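Local coordinates for protein glycosyl hydrolase family 26 (Bacteroides ovatus, PDB 4ZXO) that probably hydrolyses internal beta-1,4-mannosidic linkages of galactomannan as a family 26 beta-mannanase with a TIM-barrel fold, at residues S48-V60 with F324-V336. Residues are numbered along the deposited sequence; the frame is centred on the assembly and turned at random.
Sequences SDVKSVCGAYPGV and FVKFSRSPKILFV. With K (potassium ion), chain B.
V50 touches two rings with its CG1, the methyl anti to the backbone N (chi1 169°): it lies at the edge of the F335 ring, 3.8 Å from CE1, and meets F324 at CZ. One turn on, V53 CG1 comes obliquely against F324 CD2 at 3.8 Å and also packs against V325 CG2. C54, the last residue of helix 49-54, reaches both phenylalanines; its SG stands 4.3 Å from the F335 ring centroid, an oblique sulfur-aromatic contact, while CB abuts F324 CE2. An alanine in place of F324 would probably open a gap beside V50, V53 and C54 and leave W282 and F29 without their edge-to-face partner. A56 CB meets F335 CB at 3.8 Å. Y57 O accepts from V336 N at 3.0 Å, with an N-H...O angle of 146°, and a water links Y57 N to V336 O. P58 CA then meets F335 CD1, and P58 O lies 3.5 Å from V336 CG2. After helix 321-328, S328 O, S330 O and I333 O bind potassium with four waters, tying the helix to strand 333-334. The contact is thus mainly apolar, with one direct hydrogen bond and a water bridge, and joins the segment leading into barrel strand 60-64 to the chain's C-terminal part.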
# COMPACT_ATOMS: atom_id res chain seq x y z
N SER A 48 -13.63 9.56 -9.32
CA SER A 48 -13.20 8.32 -8.67
C SER A 48 -14.05 7.19 -9.22
O SER A 48 -15.29 7.31 -9.15
CB SER A 48 -13.40 8.40 -7.17
OG SER A 48 -13.50 7.10 -6.60
N ASP A 49 -13.46 6.12 -9.78
CA ASP A 49 -14.34 5.04 -10.26
C ASP A 49 -15.10 4.42 -9.07
O ASP A 49 -16.27 4.00 -9.21
CB ASP A 49 -13.56 3.97 -10.98
CG ASP A 49 -13.26 4.34 -12.41
OD1 ASP A 49 -13.75 5.40 -12.89
OD2 ASP A 49 -12.59 3.52 -13.06
N VAL A 50 -14.46 4.35 -7.91
CA VAL A 50 -15.16 3.83 -6.73
C VAL A 50 -16.36 4.69 -6.31
O VAL A 50 -17.47 4.19 -6.15
CB VAL A 50 -14.17 3.67 -5.54
CG1 VAL A 50 -14.90 3.39 -4.24
CG2 VAL A 50 -13.23 2.51 -5.88
N LYS A 51 -16.15 6.00 -6.21
CA LYS A 51 -17.25 6.87 -5.86
C LYS A 51 -18.32 6.86 -6.94
O LYS A 51 -19.51 6.88 -6.63
CB LYS A 51 -16.71 8.30 -5.62
CG LYS A 51 -17.79 9.30 -5.12
CD LYS A 51 -17.14 10.61 -4.77
CE LYS A 51 -18.15 11.70 -4.41
NZ LYS A 51 -18.60 12.40 -5.66
N SER A 52 -17.92 6.78 -8.21
CA SER A 52 -18.92 6.77 -9.29
C SER A 52 -19.83 5.57 -9.18
O SER A 52 -20.98 5.63 -9.63
CB SER A 52 -18.26 6.77 -10.67
OG SER A 52 -17.65 8.00 -10.92
N VAL A 53 -19.33 4.48 -8.58
CA VAL A 53 -20.19 3.30 -8.42
C VAL A 53 -20.98 3.29 -7.12
O VAL A 53 -22.20 3.11 -7.12
CB VAL A 53 -19.39 1.99 -8.53
CG1 VAL A 53 -20.23 0.73 -8.14
CG2 VAL A 53 -18.84 1.86 -9.93
N CYS A 54 -20.32 3.51 -6.01
CA CYS A 54 -20.99 3.35 -4.73
C CYS A 54 -21.34 4.67 -4.03
O CYS A 54 -22.06 4.62 -3.04
CB CYS A 54 -20.16 2.50 -3.76
SG CYS A 54 -18.72 3.38 -3.00
N GLY A 55 -20.84 5.81 -4.52
CA GLY A 55 -21.23 7.10 -3.97
C GLY A 55 -20.32 7.65 -2.90
O GLY A 55 -20.56 8.76 -2.43
N ALA A 56 -19.31 6.89 -2.47
CA ALA A 56 -18.35 7.46 -1.52
C ALA A 56 -16.94 7.20 -1.97
O ALA A 56 -16.64 6.19 -2.61
CB ALA A 56 -18.52 6.88 -0.16
N TYR A 57 -16.05 8.09 -1.56
CA TYR A 57 -14.63 7.83 -1.77
C TYR A 57 -14.13 6.63 -0.91
O TYR A 57 -14.60 6.42 0.22
CB TYR A 57 -13.80 9.05 -1.44
CG TYR A 57 -13.95 10.19 -2.39
CD1 TYR A 57 -13.41 10.13 -3.67
CD2 TYR A 57 -14.64 11.34 -2.01
CE1 TYR A 57 -13.51 11.22 -4.55
CE2 TYR A 57 -14.77 12.42 -2.88
CZ TYR A 57 -14.19 12.36 -4.13
OH TYR A 57 -14.35 13.43 -4.97
N PRO A 58 -13.15 5.85 -1.42
CA PRO A 58 -12.58 4.77 -0.61
C PRO A 58 -11.87 5.36 0.64
O PRO A 58 -11.33 6.47 0.62
CB PRO A 58 -11.61 4.09 -1.57
CG PRO A 58 -11.25 5.14 -2.54
CD PRO A 58 -12.50 5.96 -2.73
N GLY A 59 -11.90 4.61 1.73
CA GLY A 59 -11.25 5.02 2.96
C GLY A 59 -9.74 5.14 2.81
O GLY A 59 -9.09 5.89 3.53
N VAL A 60 -9.16 4.37 1.88
CA VAL A 60 -7.71 4.44 1.60
C VAL A 60 -7.51 4.72 0.12
O VAL A 60 -8.19 4.13 -0.74
CB VAL A 60 -7.02 3.11 1.90
CG1 VAL A 60 -5.51 3.21 1.60
CG2 VAL A 60 -7.22 2.67 3.37
N PHE A 324 -20.62 -4.67 -5.99
CA PHE A 324 -19.74 -3.79 -5.25
C PHE A 324 -20.56 -2.82 -4.38
O PHE A 324 -20.17 -2.50 -3.26
CB PHE A 324 -18.84 -3.00 -6.20
CG PHE A 324 -17.89 -2.10 -5.48
CD1 PHE A 324 -16.76 -2.61 -4.85
CD2 PHE A 324 -18.14 -0.74 -5.39
CE1 PHE A 324 -15.87 -1.78 -4.18
CE2 PHE A 324 -17.27 0.11 -4.69
CZ PHE A 324 -16.11 -0.42 -4.10
N VAL A 325 -21.67 -2.32 -4.92
CA VAL A 325 -22.52 -1.44 -4.10
C VAL A 325 -22.99 -2.21 -2.85
O VAL A 325 -22.91 -1.68 -1.75
CB VAL A 325 -23.73 -0.91 -4.88
CG1 VAL A 325 -24.70 -0.16 -3.89
CG2 VAL A 325 -23.25 0.08 -5.97
N LYS A 326 -23.45 -3.45 -3.03
CA LYS A 326 -23.89 -4.25 -1.90
C LYS A 326 -22.74 -4.49 -0.88
O LYS A 326 -22.93 -4.41 0.34
CB LYS A 326 -24.45 -5.58 -2.41
CG LYS A 326 -24.92 -6.56 -1.35
CD LYS A 326 -25.66 -7.76 -2.01
CE LYS A 326 -25.54 -9.09 -1.26
NZ LYS A 326 -25.89 -8.93 0.17
N PHE A 327 -21.57 -4.82 -1.41
CA PHE A 327 -20.36 -4.96 -0.59
C PHE A 327 -20.07 -3.70 0.21
O PHE A 327 -19.74 -3.75 1.40
CB PHE A 327 -19.22 -5.29 -1.54
CG PHE A 327 -17.82 -5.17 -0.98
CD1 PHE A 327 -17.22 -6.23 -0.30
CD2 PHE A 327 -17.09 -3.99 -1.17
CE1 PHE A 327 -15.88 -6.14 0.15
CE2 PHE A 327 -15.77 -3.87 -0.69
CZ PHE A 327 -15.17 -4.96 -0.03
N SER A 328 -20.22 -2.55 -0.45
CA SER A 328 -19.89 -1.28 0.19
C SER A 328 -20.84 -1.00 1.34
O SER A 328 -20.45 -0.32 2.25
CB SER A 328 -19.92 -0.11 -0.80
OG SER A 328 -21.25 0.28 -1.14
N ARG A 329 -22.02 -1.58 1.30
CA ARG A 329 -22.98 -1.37 2.34
C ARG A 329 -22.77 -2.27 3.56
O ARG A 329 -23.48 -2.12 4.56
CB ARG A 329 -24.37 -1.56 1.73
CG ARG A 329 -24.71 -0.43 0.79
CD ARG A 329 -26.00 -0.59 0.07
NE ARG A 329 -26.22 0.60 -0.75
CZ ARG A 329 -27.08 0.66 -1.76
NH1 ARG A 329 -27.80 -0.40 -2.04
NH2 ARG A 329 -27.21 1.78 -2.47
N SER A 330 -21.83 -3.20 3.49
CA SER A 330 -21.50 -4.03 4.65
C SER A 330 -21.02 -3.14 5.77
O SER A 330 -20.22 -2.22 5.53
CB SER A 330 -20.40 -5.04 4.31
OG SER A 330 -19.95 -5.63 5.53
N PRO A 331 -21.45 -3.42 7.00
CA PRO A 331 -21.01 -2.53 8.07
C PRO A 331 -19.51 -2.77 8.35
O PRO A 331 -18.83 -1.98 9.02
CB PRO A 331 -21.92 -2.91 9.27
CG PRO A 331 -22.49 -4.26 8.94
CD PRO A 331 -22.42 -4.46 7.43
N LYS A 332 -18.99 -3.86 7.83
CA LYS A 332 -17.58 -4.20 8.03
C LYS A 332 -16.66 -3.41 7.14
O LYS A 332 -15.46 -3.44 7.37
CB LYS A 332 -17.38 -5.70 7.79
CG LYS A 332 -18.27 -6.49 8.73
CD LYS A 332 -18.19 -7.99 8.54
CE LYS A 332 -19.04 -8.68 9.62
NZ LYS A 332 -19.03 -10.14 9.41
N ILE A 333 -17.18 -2.72 6.13
CA ILE A 333 -16.28 -2.11 5.15
C ILE A 333 -16.45 -0.61 5.14
O ILE A 333 -17.60 -0.14 4.98
CB ILE A 333 -16.56 -2.64 3.71
CG1 ILE A 333 -16.58 -4.18 3.63
CG2 ILE A 333 -15.57 -2.10 2.62
CD1 ILE A 333 -15.29 -4.85 4.03
N LEU A 334 -15.34 0.12 5.27
CA LEU A 334 -15.41 1.54 5.59
C LEU A 334 -14.94 2.42 4.43
O LEU A 334 -13.87 2.21 3.84
CB LEU A 334 -14.59 1.85 6.82
CG LEU A 334 -14.87 1.03 8.07
CD1 LEU A 334 -13.82 1.36 9.12
CD2 LEU A 334 -16.26 1.23 8.60
N PHE A 335 -15.72 3.44 4.16
CA PHE A 335 -15.46 4.41 3.12
C PHE A 335 -15.48 5.76 3.81
O PHE A 335 -16.06 5.91 4.91
CB PHE A 335 -16.54 4.38 1.98
CG PHE A 335 -16.52 3.12 1.18
CD1 PHE A 335 -16.01 3.11 -0.12
CD2 PHE A 335 -17.04 1.93 1.72
CE1 PHE A 335 -15.98 1.93 -0.88
CE2 PHE A 335 -17.00 0.75 0.98
CZ PHE A 335 -16.45 0.74 -0.33
N VAL A 336 -14.94 6.77 3.14
CA VAL A 336 -15.06 8.13 3.66
C VAL A 336 -16.51 8.50 3.93
O VAL A 336 -17.37 8.23 3.09
CB VAL A 336 -14.45 9.11 2.65
CG1 VAL A 336 -14.78 10.53 3.04
CG2 VAL A 336 -12.90 8.89 2.59
K K B . -19.94 0.31 4.68
O HOH W 1 -17.12 9.88 0.46
O HOH W 2 -22.36 0.37 5.70
O HOH W 3 -21.51 2.77 5.80
O HOH W 4 -19.75 2.60 3.81
O HOH W 5 -20.09 1.49 7.15